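Local coordinates for putative spindle pole body component alp6 protein (Chaetomium thermophilum, PDB 6L7R) that probably binds gamma-tubulin and microtubule minus ends as the GCP3 subunit, of which this chain is the helical N-terminal piece, at residues Arg34-Ala37 with Val38-Leu41; Ile9-Ala12 with Ile13-Leu16; Pro73-Ala76 with Leu77-Ser80. All blocks are in the same frame, centred on the assembly; numbering follows the deposited sequence.

Contact 1 (Arg34-Ala37 with Val38-Leu41); sequences RRQA and VFDL
Gln36 reaches one turn forward to Asp40, its NE2 donating to OD1 at 3.2 Å with an N-H···O angle of 150°. The carboxylate is met on its syn side but from 29° out of its plane, while the acceptor stays close to the plane of the amide. A fold in the glutamine makes this possible: CG runs anti to the backbone N (chi1 -158°), and a bend at the CB-CG bond then brings the amide round to the carboxylate one turn ahead. The same NE2 lies 3.9 Å from Phe39 CD1, approaching the ring obliquely.

This is an i to i+4 side-chain bond on the surface of helix 29-47, laid over regular backbone bonds such as Phe39 N to Arg35 O at 2.8 Å. Helix 29-47 pairs with helix 6-20 in an all-helical N-terminal fragment, and Phe39 is sent to that partner, where it packs on Ile13, Asn10 and Asp14. Val38 turns CG2 back over its own helix, 3.1 Å from Arg34 O, the carbonyl that also accepts Val38 N at 2.9 Å. An apolar side chain from the chain of another protein packs on Val38, and aromatic packing from that chain meets Gln36 and Asp40.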
ATOM      1  N   ARG A  34     -17.857  -1.279  13.233  1.00 27.39           N
ATOM      2  CA  ARG A  34     -16.400  -1.255  13.191  1.00 21.16           C
ATOM      3  C   ARG A  34     -15.887  -0.863  11.806  1.00 23.67           C
ATOM      4  O   ARG A  34     -14.992  -0.021  11.686  1.00 24.87           O
ATOM      5  CB  ARG A  34     -15.856  -2.622  13.595  1.00 19.15           C
ATOM      6  CG  ARG A  34     -16.254  -3.028  15.006  1.00 25.27           C
ATOM      7  CD  ARG A  34     -15.626  -4.365  15.389  1.00 29.00           C
ATOM      8  NE  ARG A  34     -16.037  -4.757  16.734  1.00 32.21           N
ATOM      9  CZ  ARG A  34     -16.589  -5.931  17.021  1.00 42.52           C
ATOM     10  NH1 ARG A  34     -16.774  -6.838  16.073  1.00 49.54           N
ATOM     11  NH2 ARG A  34     -16.933  -6.213  18.265  1.00 43.14           N
ATOM     12  N   ARG A  35     -16.459  -1.445  10.747  1.00 25.52           N
ATOM     13  CA  ARG A  35     -16.023  -1.089   9.395  1.00 26.50           C
ATOM     14  C   ARG A  35     -16.192   0.406   9.126  1.00 28.07           C
ATOM     15  O   ARG A  35     -15.309   1.043   8.538  1.00 25.25           O
ATOM     16  CB  ARG A  35     -16.788  -1.905   8.353  1.00 29.78           C
ATOM     17  CG  ARG A  35     -16.563  -1.398   6.924  1.00 32.23           C
ATOM     18  CD  ARG A  35     -17.334  -2.192   5.866  1.00 33.86           C
ATOM     19  NE  ARG A  35     -16.891  -3.580   5.821  1.00 34.47           N
ATOM     20  CZ  ARG A  35     -15.894  -4.026   5.058  1.00 37.92           C
ATOM     21  NH1 ARG A  35     -15.223  -3.189   4.271  1.00 32.88           N
ATOM     22  NH2 ARG A  35     -15.553  -5.313   5.094  1.00 35.03           N
ATOM     23  N   GLN A  36     -17.317   0.993   9.548  1.00 25.89           N
ATOM     24  CA  GLN A  36     -17.507   2.419   9.308  1.00 27.87           C
ATOM     25  C   GLN A  36     -16.474   3.248  10.068  1.00 24.53           C
ATOM     26  O   GLN A  36     -15.930   4.224   9.531  1.00 28.13           O
ATOM     27  CB  GLN A  36     -18.925   2.839   9.698  1.00 32.54           C
ATOM     28  CG  GLN A  36     -19.384   4.131   9.020  1.00 44.72           C
ATOM     29  CD  GLN A  36     -19.240   4.081   7.502  1.00 50.54           C
ATOM     30  OE1 GLN A  36     -19.795   3.202   6.846  1.00 54.48           O
ATOM     31  NE2 GLN A  36     -18.489   5.026   6.941  1.00 45.49           N
ATOM     32  N   ALA A  37     -16.192   2.875  11.321  1.00 22.59           N
ATOM     33  CA  ALA A  37     -15.197   3.602  12.104  1.00 21.49           C
ATOM     34  C   ALA A  37     -13.816   3.483  11.470  1.00 25.58           C
ATOM     35  O   ALA A  37     -13.037   4.450  11.448  1.00 26.18           O
ATOM     36  CB  ALA A  37     -15.173   3.068  13.540  1.00 21.67           C
ATOM     37  N   VAL A  38     -13.492   2.299  10.962  1.00 20.83           N
ATOM     38  CA  VAL A  38     -12.198   2.113  10.316  1.00 25.15           C
ATOM     39  C   VAL A  38     -12.155   2.900   9.017  1.00 26.85           C
ATOM     40  O   VAL A  38     -11.155   3.557   8.706  1.00 23.51           O
ATOM     41  CB  VAL A  38     -11.924   0.616  10.085  1.00 26.17           C
ATOM     42  CG1 VAL A  38     -10.618   0.433   9.341  1.00 23.33           C
ATOM     43  CG2 VAL A  38     -11.862  -0.115  11.409  1.00 25.96           C
ATOM     44  N   PHE A  39     -13.250   2.870   8.258  1.00 23.79           N
ATOM     45  CA  PHE A  39     -13.303   3.590   6.992  1.00 27.36           C
ATOM     46  C   PHE A  39     -13.055   5.078   7.207  1.00 29.38           C
ATOM     47  O   PHE A  39     -12.310   5.713   6.448  1.00 23.64           O
ATOM     48  CB  PHE A  39     -14.657   3.356   6.322  1.00 20.39           C
ATOM     49  CG  PHE A  39     -14.756   3.952   4.950  1.00 29.12           C
ATOM     50  CD1 PHE A  39     -15.292   5.224   4.764  1.00 35.64           C
ATOM     51  CD2 PHE A  39     -14.297   3.249   3.847  1.00 28.38           C
ATOM     52  CE1 PHE A  39     -15.379   5.789   3.488  1.00 31.77           C
ATOM     53  CE2 PHE A  39     -14.384   3.803   2.563  1.00 33.73           C
ATOM     54  CZ  PHE A  39     -14.925   5.076   2.391  1.00 32.74           C
ATOM     55  N   ASP A  40     -13.673   5.643   8.247  1.00 27.05           N
ATOM     56  CA  ASP A  40     -13.531   7.064   8.537  1.00 25.07           C
ATOM     57  C   ASP A  40     -12.106   7.397   8.945  1.00 28.17           C
ATOM     58  O   ASP A  40     -11.574   8.452   8.574  1.00 27.18           O
ATOM     59  CB  ASP A  40     -14.515   7.469   9.640  1.00 26.86           C
ATOM     60  CG  ASP A  40     -15.953   7.527   9.147  1.00 46.89           C
ATOM     61  OD1 ASP A  40     -16.243   6.977   8.057  1.00 46.93           O
ATOM     62  OD2 ASP A  40     -16.794   8.113   9.859  1.00 50.34           O
ATOM     63  N   LEU A  41     -11.470   6.507   9.711  1.00 27.39           N
ATOM     64  CA  LEU A  41     -10.064   6.688  10.051  1.00 27.14           C
ATOM     65  C   LEU A  41      -9.192   6.670   8.803  1.00 22.41           C
ATOM     66  O   LEU A  41      -8.310   7.519   8.636  1.00 26.75           O
ATOM     67  CB  LEU A  41      -9.608   5.605  11.018  1.00 21.66           C
ATOM     68  CG  LEU A  41      -8.114   5.665  11.331  1.00 27.75           C
ATOM     69  CD1 LEU A  41      -7.793   6.909  12.140  1.00 33.75           C
ATOM     70  CD2 LEU A  41      -7.676   4.408  12.060  1.00 27.37           C
TER

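Contact 2 (Ile9-Ala12 with Ile13-Leu16); sequences INNA and IDSL
Asn11 O is gripped twice: Ser15 N donates to it at 3.2 Å, and a water donates at 2.8 Å. That water also hydrogen-bonds Ser15 OG, at 3.2 Å, so it bridges the carbonyl and the hydroxyl of the residue four places on. The serine oxygen sits beside its own backbone N (chi1 -69°), which turns it back toward the preceding turn and within range of the water. The amide N-H does not enter along the C=O direction but from 27° off the carbonyl plane, with a C=O···N angle of 147°.

Another face of the helix is greasy. Ile13 sends CG1 and CD1 back toward the turn before it, and CD1 comes to 3.9 Å from Ile9 CG2, a branched methyl meeting the end of an isoleucine chain. The same CD1 also lies 3.8 Å from Asn10 OD1; here the two side chains run alongside each other and point the same way. Asn10 OD1 also receives a weak hydrogen bond from Arg43 of helix 29-47, which gives its oxygen a polar partner beside this apolar patch. Beneath them, Ile13 N bonds to Ile9 O at 2.8 Å, in the carbonyl plane.

Asp14 folds its carboxylate back over the helix, bringing CG to 3.2 Å from Asn10 O. Ile13 packs on Val42 of helix 29-47, whereas Ile9, Ala12, Ser15 and Leu16 meet side chains from the chain of another protein. The arrangement is that of an amphipathic alpha helix with i to i+4 apolar packing, helix 6-20 lying between its partner helix and a bound protein chain.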
ATOM      1  N   ILE A   9     -10.760   4.416  -5.315  1.00 23.02           N
ATOM      2  CA  ILE A   9      -9.978   4.410  -4.081  1.00 20.17           C
ATOM      3  C   ILE A   9     -10.806   3.860  -2.927  1.00 25.89           C
ATOM      4  O   ILE A   9     -10.340   3.018  -2.155  1.00 25.19           O
ATOM      5  CB  ILE A   9      -9.451   5.828  -3.800  1.00 22.01           C
ATOM      6  CG1 ILE A   9      -8.389   6.214  -4.848  1.00 25.15           C
ATOM      7  CG2 ILE A   9      -8.937   5.948  -2.365  1.00 21.34           C
ATOM      8  CD1 ILE A   9      -8.092   7.705  -4.905  1.00 23.83           C
ATOM      9  N   ASN A  10     -12.061   4.288  -2.816  1.00 22.19           N
ATOM     10  CA  ASN A  10     -12.914   3.780  -1.747  1.00 21.04           C
ATOM     11  C   ASN A  10     -13.202   2.289  -1.904  1.00 19.97           C
ATOM     12  O   ASN A  10     -13.295   1.564  -0.907  1.00 25.71           O
ATOM     13  CB  ASN A  10     -14.229   4.568  -1.702  1.00 24.15           C
ATOM     14  CG  ASN A  10     -14.048   5.972  -1.157  1.00 34.50           C
ATOM     15  OD1 ASN A  10     -13.062   6.270  -0.481  1.00 32.96           O
ATOM     16  ND2 ASN A  10     -15.014   6.839  -1.437  1.00 33.26           N
ATOM     17  N   ASN A  11     -13.395   1.817  -3.136  1.00 21.66           N
ATOM     18  CA  ASN A  11     -13.558   0.381  -3.338  1.00 29.09           C
ATOM     19  C   ASN A  11     -12.320  -0.373  -2.858  1.00 27.64           C
ATOM     20  O   ASN A  11     -12.430  -1.446  -2.249  1.00 24.86           O
ATOM     21  CB  ASN A  11     -13.829   0.067  -4.812  1.00 31.06           C
ATOM     22  CG  ASN A  11     -15.196   0.527  -5.266  1.00 39.66           C
ATOM     23  OD1 ASN A  11     -16.074   0.815  -4.451  1.00 37.01           O
ATOM     24  ND2 ASN A  11     -15.392   0.582  -6.578  1.00 39.87           N
ATOM     25  N   ALA A  12     -11.135   0.190  -3.103  1.00 24.99           N
ATOM     26  CA  ALA A  12      -9.910  -0.436  -2.620  1.00 28.41           C
ATOM     27  C   ALA A  12      -9.832  -0.378  -1.100  1.00 30.62           C
ATOM     28  O   ALA A  12      -9.391  -1.343  -0.451  1.00 26.74           O
ATOM     29  CB  ALA A  12      -8.693   0.240  -3.250  1.00 25.58           C
ATOM     30  N   ILE A  13     -10.259   0.742  -0.509  1.00 28.41           N
ATOM     31  CA  ILE A  13     -10.241   0.839   0.946  1.00 28.34           C
ATOM     32  C   ILE A  13     -11.150  -0.216   1.551  1.00 25.69           C
ATOM     33  O   ILE A  13     -10.782  -0.884   2.526  1.00 26.56           O
ATOM     34  CB  ILE A  13     -10.633   2.252   1.409  1.00 26.18           C
ATOM     35  CG1 ILE A  13      -9.539   3.259   1.033  1.00 27.89           C
ATOM     36  CG2 ILE A  13     -10.886   2.251   2.934  1.00 26.16           C
ATOM     37  CD1 ILE A  13      -9.974   4.730   1.175  1.00 31.78           C
ATOM     38  N   ASP A  14     -12.348  -0.389   0.982  1.00 26.03           N
ATOM     39  CA  ASP A  14     -13.246  -1.436   1.466  1.00 25.32           C
ATOM     40  C   ASP A  14     -12.548  -2.787   1.469  1.00 28.06           C
ATOM     41  O   ASP A  14     -12.634  -3.548   2.441  1.00 27.27           O
ATOM     42  CB  ASP A  14     -14.498  -1.521   0.589  1.00 27.92           C
ATOM     43  CG  ASP A  14     -15.397  -0.314   0.701  1.00 34.13           C
ATOM     44  OD1 ASP A  14     -15.347   0.408   1.724  1.00 35.70           O
ATOM     45  OD2 ASP A  14     -16.189  -0.111  -0.247  1.00 34.67           O
ATOM     46  N   SER A  15     -11.828  -3.089   0.388  1.00 25.56           N
ATOM     47  CA  SER A  15     -11.142  -4.368   0.286  1.00 27.09           C
ATOM     48  C   SER A  15     -10.064  -4.495   1.349  1.00 24.81           C
ATOM     49  O   SER A  15      -9.944  -5.540   2.003  1.00 27.06           O
ATOM     50  CB  SER A  15     -10.544  -4.527  -1.114  1.00 28.61           C
ATOM     51  OG  SER A  15     -11.578  -4.687  -2.063  1.00 32.88           O
ATOM     52  N   LEU A  16      -9.255  -3.443   1.518  1.00 22.38           N
ATOM     53  CA  LEU A  16      -8.204  -3.444   2.530  1.00 22.54           C
ATOM     54  C   LEU A  16      -8.777  -3.711   3.912  1.00 25.00           C
ATOM     55  O   LEU A  16      -8.248  -4.522   4.675  1.00 25.18           O
ATOM     56  CB  LEU A  16      -7.477  -2.097   2.544  1.00 27.39           C
ATOM     57  CG  LEU A  16      -6.133  -1.795   1.887  1.00 37.98           C
ATOM     58  CD1 LEU A  16      -5.595  -0.507   2.518  1.00 29.93           C
ATOM     59  CD2 LEU A  16      -5.124  -2.944   2.011  1.00 28.79           C
TER
HETATM   60  O   HOH W   1     -14.520  -3.364  -2.281  1.00 49.43           O

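Contact 3 (Pro73-Ala76 with Leu77-Ser80); sequences PSQA and LRFS
Arg78 comes back along the start of helix 76-88 to lie beside Gln75, the residue at the N-cap position. Its CB sits 3.6 Å from Gln75 O, the carbonyl that accepts the N-H of Phe79 at 2.9 Å. From there CG leaves anti to the backbone N (chi1 179°), and bends at the next two torsions swing the chain toward the glutamine. NE passes 4.0 Å from Gln75 CG and CZ stays at a similar range; NH2 comes closest, 3.2 Å from that same CG, which sits oblique to the guanidinium. Beyond the two segments, NH1 forms a salt bridge with an acidic side chain from the chain of another protein.

Behind this pair, two waters serve the first turn of the helix. One takes the N-H of Leu77 at 2.8 Å and donates to Pro73 O; the second takes the N-H of Arg78 at 2.9 Å and donates to Ser74 O. Phe79, on another side, packs on Ile64 and Leu68 of helix 59-70. The chemistry implies a helix start whose early N-H groups are satisfied through water, and an arginine laid along the aliphatic part of Gln75 while its charge is probably balanced by the acidic side chain of the partner chain.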
ATOM      1  N   PRO A  73      22.430  -7.494   3.997  1.00 64.06           N
ATOM      2  CA  PRO A  73      23.238  -7.162   2.809  1.00 49.78           C
ATOM      3  C   PRO A  73      23.279  -8.235   1.733  1.00 54.89           C
ATOM      4  O   PRO A  73      23.708  -7.938   0.608  1.00 59.66           O
ATOM      5  CB  PRO A  73      24.643  -6.925   3.384  1.00 67.22           C
ATOM      6  CG  PRO A  73      24.584  -7.344   4.810  1.00 65.17           C
ATOM      7  CD  PRO A  73      23.174  -7.218   5.234  1.00 62.05           C
ATOM      8  N   SER A  74      22.875  -9.471   2.030  1.00 62.48           N
ATOM      9  CA  SER A  74      23.017 -10.540   1.043  1.00 67.86           C
ATOM     10  C   SER A  74      22.167 -10.322  -0.206  1.00 63.02           C
ATOM     11  O   SER A  74      22.464 -10.918  -1.248  1.00 54.43           O
ATOM     12  CB  SER A  74      22.669 -11.891   1.671  1.00 71.60           C
ATOM     13  OG  SER A  74      23.570 -12.209   2.715  1.00 77.37           O
ATOM     14  N   GLN A  75      21.128  -9.487  -0.138  1.00 60.47           N
ATOM     15  CA  GLN A  75      20.242  -9.268  -1.275  1.00 57.53           C
ATOM     16  C   GLN A  75      20.244  -7.823  -1.760  1.00 48.74           C
ATOM     17  O   GLN A  75      19.313  -7.411  -2.457  1.00 45.41           O
ATOM     18  CB  GLN A  75      18.814  -9.703  -0.938  1.00 58.21           C
ATOM     19  CG  GLN A  75      18.746 -11.095  -0.366  1.00 63.39           C
ATOM     20  CD  GLN A  75      17.957 -11.169   0.914  1.00 70.78           C
ATOM     21  OE1 GLN A  75      16.986 -10.447   1.092  1.00 78.35           O
ATOM     22  NE2 GLN A  75      18.390 -12.023   1.832  1.00 74.09           N
ATOM     23  N   ALA A  76      21.267  -7.044  -1.405  1.00 48.22           N
ATOM     24  CA  ALA A  76      21.356  -5.678  -1.910  1.00 52.58           C
ATOM     25  C   ALA A  76      21.516  -5.667  -3.429  1.00 51.84           C
ATOM     26  O   ALA A  76      20.827  -4.916  -4.131  1.00 57.68           O
ATOM     27  CB  ALA A  76      22.513  -4.946  -1.230  1.00 58.80           C
ATOM     28  N   LEU A  77      22.422  -6.495  -3.956  1.00 48.19           N
ATOM     29  CA  LEU A  77      22.568  -6.610  -5.407  1.00 43.56           C
ATOM     30  C   LEU A  77      21.262  -7.070  -6.050  1.00 50.86           C
ATOM     31  O   LEU A  77      20.845  -6.539  -7.089  1.00 46.33           O
ATOM     32  CB  LEU A  77      23.714  -7.571  -5.749  1.00 52.28           C
ATOM     33  CG  LEU A  77      23.921  -8.002  -7.211  1.00 51.17           C
ATOM     34  CD1 LEU A  77      23.993  -6.798  -8.138  1.00 45.50           C
ATOM     35  CD2 LEU A  77      25.178  -8.881  -7.382  1.00 49.68           C
ATOM     36  N   ARG A  78      20.592  -8.048  -5.435  1.00 51.48           N
ATOM     37  CA  ARG A  78      19.332  -8.533  -5.981  1.00 44.81           C
ATOM     38  C   ARG A  78      18.295  -7.417  -6.062  1.00 43.71           C
ATOM     39  O   ARG A  78      17.574  -7.303  -7.059  1.00 39.07           O
ATOM     40  CB  ARG A  78      18.815  -9.698  -5.139  1.00 49.70           C
ATOM     41  CG  ARG A  78      17.483 -10.250  -5.618  1.00 54.80           C
ATOM     42  CD  ARG A  78      17.360 -11.753  -5.368  1.00 64.18           C
ATOM     43  NE  ARG A  78      17.424 -12.115  -3.952  1.00 69.80           N
ATOM     44  CZ  ARG A  78      16.369 -12.406  -3.194  1.00 60.67           C
ATOM     45  NH1 ARG A  78      15.144 -12.377  -3.705  1.00 46.37           N
ATOM     46  NH2 ARG A  78      16.540 -12.736  -1.919  1.00 60.20           N
ATOM     47  N   PHE A  79      18.208  -6.573  -5.030  1.00 46.71           N
ATOM     48  CA  PHE A  79      17.279  -5.452  -5.111  1.00 41.11           C
ATOM     49  C   PHE A  79      17.643  -4.519  -6.257  1.00 40.98           C
ATOM     50  O   PHE A  79      16.761  -4.031  -6.973  1.00 35.88           O
ATOM     51  CB  PHE A  79      17.240  -4.651  -3.813  1.00 44.90           C
ATOM     52  CG  PHE A  79      16.653  -3.282  -4.006  1.00 42.71           C
ATOM     53  CD1 PHE A  79      15.278  -3.122  -4.120  1.00 41.75           C
ATOM     54  CD2 PHE A  79      17.472  -2.170  -4.149  1.00 44.20           C
ATOM     55  CE1 PHE A  79      14.721  -1.867  -4.338  1.00 37.02           C
ATOM     56  CE2 PHE A  79      16.933  -0.918  -4.377  1.00 40.16           C
ATOM     57  CZ  PHE A  79      15.555  -0.761  -4.462  1.00 38.25           C
ATOM     58  N   SER A  80      18.936  -4.231  -6.418  1.00 39.00           N
ATOM     59  CA  SER A  80      19.372  -3.321  -7.472  1.00 43.92           C
ATOM     60  C   SER A  80      18.988  -3.848  -8.850  1.00 43.49           C
ATOM     61  O   SER A  80      18.557  -3.082  -9.722  1.00 41.26           O
ATOM     62  CB  SER A  80      20.878  -3.105  -7.367  1.00 53.82           C
ATOM     63  OG  SER A  80      21.301  -2.095  -8.259  1.00 63.83           O
TER
HETATM   64  O   HOH W   2      24.258  -7.953  -2.466  1.00 49.30           O
HETATM   65  O   HOH W   3      22.245  -9.584  -3.610  1.00 59.31           O

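Contacts 1 and 2 belong to one helix pair: helix 6-20 carries contact 2, helix 29-47 carries contact 1, and their centres lie 12 Å apart. Arg35 NH1 probably hydrogen-bonds Asp14 O at 3.2 Å, and the Phe39 ring adds its packing to this tie, so the two ranges meet directly. Contact 3 stands on the opposite side of the chain's centre, at the beginning of helix 76-88. Its centre is 33 Å from that of contact 2 and 39 Å from that of contact 1, with no touch to either. What all three share is the chain of another protein, which packs against residues of each.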